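PDB 2CVO: putative Semialdehyde dehydrogenase from Oryza sativa, which probably catalyses the NADP-dependent interconversion of N-acetylglutamyl 5-phosphate and N-acetylglutamate 5-semialdehyde, the third step from glutamate to acetylornithine in arginine biosynthesis. Local coordinates for residues E112-D117 against N348-L353; I193-K198 against S264-E269; G289-K294 against P354-L359. All blocks are in the same frame, centred on the assembly; numbering follows the deposited sequence.

The three contacts show how chemistry follows place in a two-domain reductase. Contact 2 is core: all its touching residues are buried, and it joins two neighbouring strands of the mixed sheet through backbone hydrogen bonds; one face of the pair also meets a second subunit. Contact 1 is mostly buried too, but it sets the end of helix 336-351 on the parallel nucleotide-binding sheet with methionines and one weak lysine bond. Contact 3 is partly buried and brings the loop after that helix to the approach to strand 293-295, outermost in the mixed sheet within this chain. Contacts 1 and 3 touch through Asn348 and Thr357; contact 2 lies with its centre about 33 Å from that of contact 1.

Contact 1 of 3, residues E112-D117 against N348-L353; sequences ELKIVD and NLMMGL
The last turn of helix 336-351 packs here on strand 114-117 of the parallel sheet in the NAD-binding domain, with Met350 and Met351 meeting Lys114 and Val116. Met350 does most of the work. Its SD lies 3.8 Å from CG2 of Val116, and the bend at chi3 (80°) swings the methyl CE along the strand, 4.0 Å from the carbonyl oxygen of Ile115 and 4.2 Å from CD of Lys114. The Lys114 and Met350 side chains run alongside each other, head to tail, with the lysine CB and CD beside the Met350 methyl. Met351 reaches the same lysine with its sulfur, SD standing 3.8 Å from Lys114 CG.

Bends at chi2 (-61°) and chi4 carry the ammonium of Lys114 to the helix end, where NZ gives a weak hydrogen bond of 3.1 Å to the carbonyl O of Met350. A positive charge beside a carbonyl at the C-terminal end of a helix is likely to be favoured by the helix dipole. Gly352, the first residue to leave helical angles, takes the positive phi of a Schellman motif: Leu353 N bonds Asn348 O at 2.8 Å, and Gly352 N bonds Leu349 O at 3.3 Å.

Around the contact, helix 152-161 packs on Leu349 and Met350, while Phe49 of strand 49-55 touches Met351. Segments some 230 residues apart are thereby brought together, as a helix from the C-terminal part of the chain lies against a central strand of a Rossmann-type nucleotide-binding sheet.

Contact 2 of 3, residues I193-K198 against S264-E269; sequences IIIDAK and STMFVE
Phe267 N to Ile194 O is the shortest of four backbone hydrogen bonds that join these antiparallel strands, 2.7 Å long and nearly straight at 169°; its reverse, Ile194 N to Phe267 O, is 3.1 Å. Asp196 N and Thr265 O form another, with the donor in the carbonyl plane, whereas Thr265 N approaches Asp196 O from above its plane. Within strand 194-198, Lys198 NZ lies 2.8 Å from OD2 of Asp196, on the anti lone pair of that oxygen, in a salt bridge. Bent at chi4 (65°), the lysine chain also brings NZ within a weak 3.4 Å bond of Thr265 OG1 across the contact. Asp196 OD2 is shared: Lys198 of a second subunit bridges it as well, so these lysines probably offset the close approach of the two Asp196 carboxylates.

Ile194 with Phe267 and Asp196 with Thr265 are the hydrogen-bonded pairs; their side chains share the face that meets the second subunit, where Ile194 packs on Phe267 of that subunit, and Phe267 on its Ile194.

On the other face, beneath helix 170-184, Ile195 lies side by side with Met266, its CG1 3.6 Å from Met266 CG. With an alanine at Ile195, Met266 CG would probably lose its flank, and a gap would open under Ile175. Farther along, CB of Ala197 is 3.6 Å from Ser264 OG, a hydroxyl hydrogen-bonded to Ser174.

The chemistry implies that these two strands have unlike faces: a largely apolar one, with one hydroxyl pair, Ser264 and Ser174, against the helix that begins at Cys170, the probable active-site residue, and a mixed one that pairs charges across the subunit boundary.

Contact 3 of 3, residues G289-K294 against P354-L359; sequences GEEFVK and PENTGL
Contact 3 is a partly buried loop-to-loop contact, in which Glu291 and Phe292, just ahead of strand 293-295, the outermost of the mixed sheet within this chain, meet Asn356 and Leu359 in the loop that follows helix 336-351. Its one hydrogen bond across the segments runs from Asn356 ND2 to Glu291 OE2 at 2.7 Å, with an angle of 158° at the hydrogen. The bond falls on the syn lone pair of OE2 and stays close to the amide plane, although carboxylate and amide are turned 81° against each other. The glutamate reaches this far because CG stands opposite its own backbone N (chi1 179°) and the chain beyond is fully extended.

Phe292 supplies the apolar half. CZ of its ring is 3.7 Å from Asn356 CB and 3.6 Å from Leu359 CB, and the carbonyl O of Leu359 sits at the ring edge, near its plane, 3.2 Å from CE1. CG of Glu291 lies over the centre of one ring face, so the acid's chain that binds the amide also packs on the phenyl.

The receiving loop is built from two successive beta turns, type I from Pro354 to Thr357 and type II from Asn356 to Leu359. Gly358 takes the positive phi that the second turn needs, and Leu359 N closes it on Asn356 O at 2.8 Å. In the first, Pro354 O is gripped twice from the same face of its plane, by Thr357 N and by Thr357 OG1, the hydroxyl bond measuring 2.6 Å.

Beside these turns, Arg156 of helix 152-161 forms salt bridges with both Glu290 and Glu355, one acid from each segment. Gln345 of helix 336-351 touches Phe292 and Leu359.

Contact 1 of 3, residues E112-D117 against N348-L353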
loop_
_atom_site.group_PDB
_atom_site.type_symbol
_atom_site.label_atom_id
_atom_site.label_comp_id
_atom_site.label_asym_id
_atom_site.label_seq_id
_atom_site.Cartn_x
_atom_site.Cartn_y
_atom_site.Cartn_z
ATOM N N GLU A 112 19.224 -1.583 -42.533
ATOM C CA GLU A 112 19.899 -2.690 -41.865
ATOM C C GLU A 112 19.740 -2.690 -40.346
ATOM O O GLU A 112 20.609 -3.176 -39.622
ATOM C CB GLU A 112 21.388 -2.697 -42.233
ATOM C CG GLU A 112 22.114 -1.369 -42.044
ATOM C CD GLU A 112 21.610 -0.276 -42.975
ATOM O OE1 GLU A 112 20.585 0.366 -42.656
ATOM O OE2 GLU A 112 22.237 -0.065 -44.036
ATOM N N LEU A 113 18.621 -2.155 -39.872
ATOM C CA LEU A 113 18.341 -2.095 -38.442
ATOM C C LEU A 113 17.203 -3.009 -38.017
ATOM O O LEU A 113 16.216 -3.167 -38.737
ATOM C CB LEU A 113 17.974 -0.666 -38.030
ATOM C CG LEU A 113 19.095 0.329 -37.751
ATOM C CD1 LEU A 113 18.511 1.719 -37.523
ATOM C CD2 LEU A 113 19.873 -0.141 -36.531
ATOM N N LYS A 114 17.353 -3.614 -36.844
ATOM C CA LYS A 114 16.309 -4.460 -36.288
ATOM C C LYS A 114 15.565 -3.505 -35.367
ATOM O O LYS A 114 16.170 -2.875 -34.494
ATOM C CB LYS A 114 16.911 -5.628 -35.502
ATOM C CG LYS A 114 17.568 -6.674 -36.395
ATOM C CD LYS A 114 16.550 -7.281 -37.354
ATOM C CE LYS A 114 17.202 -8.187 -38.393
ATOM N NZ LYS A 114 17.916 -9.340 -37.782
ATOM N N ILE A 115 14.259 -3.382 -35.572
ATOM C CA ILE A 115 13.464 -2.457 -34.779
ATOM C C ILE A 115 12.290 -3.082 -34.036
ATOM O O ILE A 115 11.474 -3.791 -34.625
ATOM C CB ILE A 115 12.912 -1.333 -35.673
ATOM C CG1 ILE A 115 14.058 -0.665 -36.433
ATOM C CG2 ILE A 115 12.163 -0.315 -34.830
ATOM C CD1 ILE A 115 13.596 0.329 -37.478
ATOM N N VAL A 116 12.220 -2.807 -32.738
ATOM C CA VAL A 116 11.134 -3.292 -31.893
ATOM C C VAL A 116 10.444 -2.058 -31.325
ATOM O O VAL A 116 11.018 -1.333 -30.508
ATOM C CB VAL A 116 11.649 -4.167 -30.724
ATOM C CG1 VAL A 116 10.489 -4.531 -29.799
ATOM C CG2 VAL A 116 12.289 -5.435 -31.267
ATOM N N ASP A 117 9.222 -1.812 -31.779
ATOM C CA ASP A 117 8.457 -0.664 -31.324
ATOM C C ASP A 117 7.491 -1.071 -30.222
ATOM O O ASP A 117 6.615 -1.916 -30.429
ATOM C CB ASP A 117 7.697 -0.045 -32.502
ATOM C CG ASP A 117 6.708 1.017 -32.070
ATOM O OD1 ASP A 117 6.976 1.713 -31.069
ATOM O OD2 ASP A 117 5.665 1.168 -32.742
ATOM N N ASN A 348 16.021 -10.806 -29.036
ATOM C CA ASN A 348 16.917 -11.952 -28.916
ATOM C C ASN A 348 16.661 -12.870 -30.110
ATOM O O ASN A 348 17.586 -13.275 -30.819
ATOM C CB ASN A 348 16.655 -12.732 -27.623
ATOM C CG ASN A 348 17.240 -12.052 -26.398
ATOM O OD1 ASN A 348 18.362 -11.550 -26.431
ATOM N ND2 ASN A 348 16.490 -12.053 -25.304
ATOM N N LEU A 349 15.388 -13.183 -30.324
ATOM C CA LEU A 349 14.973 -14.048 -31.419
ATOM C C LEU A 349 15.426 -13.495 -32.772
ATOM O O LEU A 349 15.935 -14.232 -33.620
ATOM C CB LEU A 349 13.450 -14.197 -31.399
ATOM C CG LEU A 349 12.809 -15.030 -32.506
ATOM C CD1 LEU A 349 13.338 -16.459 -32.446
ATOM C CD2 LEU A 349 11.288 -15.006 -32.343
ATOM N N MET A 350 15.241 -12.195 -32.964
ATOM C CA MET A 350 15.621 -11.532 -34.206
ATOM C C MET A 350 17.133 -11.522 -34.431
ATOM O O MET A 350 17.592 -11.548 -35.574
ATOM C CB MET A 350 15.093 -10.095 -34.202
ATOM C CG MET A 350 13.571 -10.001 -34.162
ATOM S SD MET A 350 12.981 -8.427 -33.517
ATOM C CE MET A 350 13.149 -7.364 -34.964
ATOM N N MET A 351 17.902 -11.484 -33.344
ATOM C CA MET A 351 19.360 -11.462 -33.437
ATOM C C MET A 351 19.983 -12.855 -33.426
ATOM O O MET A 351 21.200 -12.991 -33.514
ATOM C CB MET A 351 19.960 -10.642 -32.288
ATOM C CG MET A 351 19.483 -9.202 -32.205
ATOM S SD MET A 351 19.725 -8.267 -33.721
ATOM C CE MET A 351 21.509 -8.104 -33.748
ATOM N N GLY A 352 19.154 -13.888 -33.307
ATOM C CA GLY A 352 19.677 -15.244 -33.292
ATOM C C GLY A 352 20.193 -15.691 -31.936
ATOM O O GLY A 352 20.938 -16.666 -31.835
ATOM N N LEU A 353 19.800 -14.986 -30.880
ATOM C CA LEU A 353 20.244 -15.345 -29.538
ATOM C C LEU A 353 19.151 -16.110 -28.815
ATOM O O LEU A 353 17.977 -16.007 -29.163
ATOM C CB LEU A 353 20.587 -14.090 -28.732
ATOM C CG LEU A 353 21.681 -13.171 -29.283
ATOM C CD1 LEU A 353 21.874 -12.002 -28.336
ATOM C CD2 LEU A 353 22.981 -13.950 -29.438
#

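Contact 2 of 3, residues I193-K198 against S264-E269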
loop_
_atom_site.group_PDB
_atom_site.type_symbol
_atom_site.label_atom_id
_atom_site.label_comp_id
_atom_site.label_asym_id
_atom_site.label_seq_id
_atom_site.Cartn_x
_atom_site.Cartn_y
_atom_site.Cartn_z
ATOM N N ILE A 193 -17.415 -13.909 -24.815
ATOM C CA ILE A 193 -16.116 -13.975 -24.150
ATOM C C ILE A 193 -16.072 -12.742 -23.242
ATOM O O ILE A 193 -15.839 -11.626 -23.707
ATOM C CB ILE A 193 -14.954 -13.900 -25.169
ATOM C CG1 ILE A 193 -14.928 -15.168 -26.026
ATOM C CG2 ILE A 193 -13.623 -13.711 -24.441
ATOM C CD1 ILE A 193 -13.845 -15.165 -27.103
ATOM N N ILE A 194 -16.317 -12.944 -21.952
ATOM C CA ILE A 194 -16.321 -11.849 -20.986
ATOM C C ILE A 194 -14.988 -11.773 -20.254
ATOM O O ILE A 194 -14.566 -12.740 -19.615
ATOM C CB ILE A 194 -17.436 -12.037 -19.944
ATOM C CG1 ILE A 194 -18.759 -12.361 -20.647
ATOM C CG2 ILE A 194 -17.566 -10.785 -19.102
ATOM C CD1 ILE A 194 -19.218 -11.317 -21.631
ATOM N N ILE A 195 -14.335 -10.619 -20.336
ATOM C CA ILE A 195 -13.041 -10.441 -19.695
ATOM C C ILE A 195 -12.991 -9.269 -18.716
ATOM O O ILE A 195 -13.406 -8.152 -19.036
ATOM C CB ILE A 195 -11.920 -10.231 -20.748
ATOM C CG1 ILE A 195 -11.904 -11.397 -21.738
ATOM C CG2 ILE A 195 -10.562 -10.124 -20.058
ATOM C CD1 ILE A 195 -10.952 -11.195 -22.904
ATOM N N ASP A 196 -12.490 -9.553 -17.518
ATOM C CA ASP A 196 -12.320 -8.549 -16.476
ATOM C C ASP A 196 -10.819 -8.558 -16.209
ATOM O O ASP A 196 -10.284 -9.542 -15.694
ATOM C CB ASP A 196 -13.058 -8.946 -15.198
ATOM C CG ASP A 196 -13.079 -7.830 -14.166
ATOM O OD1 ASP A 196 -13.937 -6.932 -14.277
ATOM O OD2 ASP A 196 -12.228 -7.838 -13.253
ATOM N N ALA A 197 -10.139 -7.478 -16.576
ATOM C CA ALA A 197 -8.699 -7.403 -16.385
ATOM C C ALA A 197 -8.349 -6.407 -15.294
ATOM O O ALA A 197 -9.059 -5.426 -15.074
ATOM C CB ALA A 197 -8.016 -7.028 -17.699
ATOM N N LYS A 198 -7.235 -6.662 -14.622
ATOM C CA LYS A 198 -6.790 -5.826 -13.518
ATOM C C LYS A 198 -5.300 -5.525 -13.683
ATOM O O LYS A 198 -4.503 -6.433 -13.905
ATOM C CB LYS A 198 -7.066 -6.580 -12.213
ATOM C CG LYS A 198 -8.491 -7.149 -12.157
ATOM C CD LYS A 198 -8.644 -8.249 -11.120
ATOM C CE LYS A 198 -10.013 -8.927 -11.212
ATOM N NZ LYS A 198 -10.217 -9.656 -12.503
ATOM N N SER A 264 -5.655 -11.070 -15.972
ATOM C CA SER A 264 -6.784 -11.058 -16.882
ATOM C C SER A 264 -7.618 -12.293 -16.604
ATOM O O SER A 264 -7.101 -13.411 -16.595
ATOM C CB SER A 264 -6.322 -11.063 -18.344
ATOM O OG SER A 264 -5.888 -9.774 -18.745
ATOM N N THR A 265 -8.904 -12.090 -16.351
ATOM C CA THR A 265 -9.791 -13.209 -16.096
ATOM C C THR A 265 -10.746 -13.297 -17.271
ATOM O O THR A 265 -11.482 -12.352 -17.566
ATOM C CB THR A 265 -10.584 -13.027 -14.793
ATOM O OG1 THR A 265 -9.673 -12.802 -13.710
ATOM C CG2 THR A 265 -11.412 -14.281 -14.498
ATOM N N MET A 266 -10.711 -14.438 -17.945
ATOM C CA MET A 266 -11.547 -14.671 -19.108
ATOM C C MET A 266 -12.628 -15.701 -18.800
ATOM O O MET A 266 -12.335 -16.837 -18.403
ATOM C CB MET A 266 -10.666 -15.133 -20.273
ATOM C CG MET A 266 -9.668 -14.069 -20.728
ATOM S SD MET A 266 -8.047 -14.729 -21.198
ATOM C CE MET A 266 -7.246 -14.718 -19.605
ATOM N N PHE A 267 -13.879 -15.284 -18.967
ATOM C CA PHE A 267 -15.028 -16.146 -18.723
ATOM C C PHE A 267 -15.545 -16.571 -20.092
ATOM O O PHE A 267 -16.271 -15.830 -20.760
ATOM C CB PHE A 267 -16.101 -15.380 -17.944
ATOM C CG PHE A 267 -15.606 -14.807 -16.634
ATOM C CD1 PHE A 267 -15.207 -13.474 -16.545
ATOM C CD2 PHE A 267 -15.534 -15.603 -15.494
ATOM C CE1 PHE A 267 -14.745 -12.945 -15.338
ATOM C CE2 PHE A 267 -15.072 -15.082 -14.281
ATOM C CZ PHE A 267 -14.678 -13.755 -14.202
ATOM N N VAL A 268 -15.171 -17.777 -20.500
ATOM C CA VAL A 268 -15.536 -18.281 -21.815
ATOM C C VAL A 268 -16.491 -19.464 -21.824
ATOM O O VAL A 268 -16.669 -20.158 -20.818
ATOM C CB VAL A 268 -14.274 -18.693 -22.588
ATOM C CG1 VAL A 268 -13.305 -17.519 -22.668
ATOM C CG2 VAL A 268 -13.617 -19.874 -21.898
ATOM N N GLU A 269 -17.102 -19.683 -22.983
ATOM C CA GLU A 269 -18.019 -20.794 -23.163
ATOM C C GLU A 269 -17.251 -21.855 -23.942
ATOM O O GLU A 269 -16.610 -21.555 -24.953
ATOM C CB GLU A 269 -19.252 -20.351 -23.954
ATOM C CG GLU A 269 -19.892 -19.066 -23.457
ATOM C CD GLU A 269 -21.260 -18.813 -24.077
ATOM O OE1 GLU A 269 -21.456 -19.168 -25.257
ATOM O OE2 GLU A 269 -22.133 -18.246 -23.386
#

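Contact 3 of 3, residues G289-K294 against P354-L359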
loop_
_atom_site.group_PDB
_atom_site.type_symbol
_atom_site.label_atom_id
_atom_site.label_comp_id
_atom_site.label_asym_id
_atom_site.label_seq_id
_atom_site.Cartn_x
_atom_site.Cartn_y
_atom_site.Cartn_z
ATOM N N GLY A 289 6.910 -26.722 -23.802
ATOM C CA GLY A 289 8.290 -26.385 -24.094
ATOM C C GLY A 289 8.552 -24.890 -24.139
ATOM O O GLY A 289 9.543 -24.447 -24.725
ATOM N N GLU A 290 7.669 -24.109 -23.523
ATOM C CA GLU A 290 7.815 -22.654 -23.513
ATOM C C GLU A 290 8.255 -22.159 -22.146
ATOM O O GLU A 290 7.507 -22.241 -21.173
ATOM C CB GLU A 290 6.494 -21.988 -23.897
ATOM C CG GLU A 290 6.081 -22.188 -25.352
ATOM C CD GLU A 290 7.038 -21.529 -26.331
ATOM O OE1 GLU A 290 7.815 -20.648 -25.913
ATOM O OE2 GLU A 290 7.002 -21.880 -27.526
ATOM N N GLU A 291 9.467 -21.626 -22.075
ATOM C CA GLU A 291 9.993 -21.148 -20.809
ATOM C C GLU A 291 9.205 -20.020 -20.149
ATOM O O GLU A 291 9.011 -20.031 -18.933
ATOM C CB GLU A 291 11.450 -20.708 -20.974
ATOM C CG GLU A 291 12.061 -20.165 -19.686
ATOM C CD GLU A 291 13.552 -19.923 -19.796
ATOM O OE1 GLU A 291 14.157 -19.503 -18.787
ATOM O OE2 GLU A 291 14.121 -20.150 -20.883
ATOM N N PHE A 292 8.738 -19.058 -20.936
ATOM C CA PHE A 292 8.027 -17.921 -20.365
ATOM C C PHE A 292 6.498 -17.978 -20.264
ATOM O O PHE A 292 5.860 -17.011 -19.843
ATOM C CB PHE A 292 8.481 -16.650 -21.084
ATOM C CG PHE A 292 9.945 -16.353 -20.888
ATOM C CD1 PHE A 292 10.444 -16.073 -19.618
ATOM C CD2 PHE A 292 10.832 -16.388 -21.960
ATOM C CE1 PHE A 292 11.809 -15.833 -19.416
ATOM C CE2 PHE A 292 12.196 -16.149 -21.769
ATOM C CZ PHE A 292 12.683 -15.872 -20.497
ATOM N N VAL A 293 5.908 -19.105 -20.639
ATOM C CA VAL A 293 4.460 -19.257 -20.534
ATOM C C VAL A 293 4.226 -20.562 -19.791
ATOM O O VAL A 293 4.383 -21.638 -20.360
ATOM C CB VAL A 293 3.781 -19.321 -21.919
ATOM C CG1 VAL A 293 2.276 -19.449 -21.748
ATOM C CG2 VAL A 293 4.105 -18.070 -22.719
ATOM N N LYS A 294 3.853 -20.467 -18.520
ATOM C CA LYS A 294 3.644 -21.663 -17.721
ATOM C C LYS A 294 2.233 -21.899 -17.202
ATOM O O LYS A 294 1.576 -20.997 -16.675
ATOM C CB LYS A 294 4.607 -21.672 -16.537
ATOM C CG LYS A 294 4.558 -22.973 -15.745
ATOM C CD LYS A 294 5.548 -22.972 -14.593
ATOM C CE LYS A 294 5.531 -24.300 -13.856
ATOM N NZ LYS A 294 5.908 -25.431 -14.752
ATOM N N PRO A 354 19.525 -16.909 -27.810
ATOM C CA PRO A 354 18.497 -17.656 -27.081
ATOM C C PRO A 354 17.500 -16.637 -26.538
ATOM O O PRO A 354 17.893 -15.559 -26.085
ATOM C CB PRO A 354 19.297 -18.343 -25.981
ATOM C CG PRO A 354 20.612 -18.611 -26.662
ATOM C CD PRO A 354 20.876 -17.296 -27.369
ATOM N N GLU A 355 16.215 -16.968 -26.593
ATOM C CA GLU A 355 15.178 -16.053 -26.132
ATOM C C GLU A 355 15.272 -15.631 -24.670
ATOM O O GLU A 355 14.888 -14.511 -24.330
ATOM C CB GLU A 355 13.789 -16.646 -26.396
ATOM C CG GLU A 355 13.465 -16.826 -27.865
ATOM C CD GLU A 355 12.016 -17.199 -28.106
ATOM O OE1 GLU A 355 11.666 -17.487 -29.270
ATOM O OE2 GLU A 355 11.224 -17.200 -27.140
ATOM N N ASN A 356 15.783 -16.504 -23.805
ATOM C CA ASN A 356 15.877 -16.169 -22.386
ATOM C C ASN A 356 17.100 -15.338 -21.997
ATOM O O ASN A 356 17.289 -15.013 -20.820
ATOM C CB ASN A 356 15.822 -17.440 -21.524
ATOM C CG ASN A 356 16.957 -18.411 -21.816
ATOM O OD1 ASN A 356 18.008 -18.028 -22.328
ATOM N ND2 ASN A 356 16.750 -19.679 -21.471
ATOM N N THR A 357 17.926 -14.993 -22.977
ATOM C CA THR A 357 19.125 -14.199 -22.711
ATOM C C THR A 357 18.780 -12.902 -21.988
ATOM O O THR A 357 18.053 -12.059 -22.518
ATOM C CB THR A 357 19.865 -13.836 -24.013
ATOM O OG1 THR A 357 20.103 -15.024 -24.778
ATOM C CG2 THR A 357 21.196 -13.175 -23.691
ATOM N N GLY A 358 19.309 -12.754 -20.775
ATOM C CA GLY A 358 19.056 -11.564 -19.982
ATOM C C GLY A 358 17.637 -11.488 -19.448
ATOM O O GLY A 358 17.199 -10.433 -18.998
ATOM N N LEU A 359 16.922 -12.612 -19.487
ATOM C CA LEU A 359 15.538 -12.655 -19.024
ATOM C C LEU A 359 15.255 -13.779 -18.033
ATOM O O LEU A 359 14.118 -14.241 -17.930
ATOM C CB LEU A 359 14.600 -12.805 -20.226
ATOM C CG LEU A 359 14.669 -11.684 -21.259
ATOM C CD1 LEU A 359 13.793 -12.034 -22.455
ATOM C CD2 LEU A 359 14.219 -10.378 -20.623
#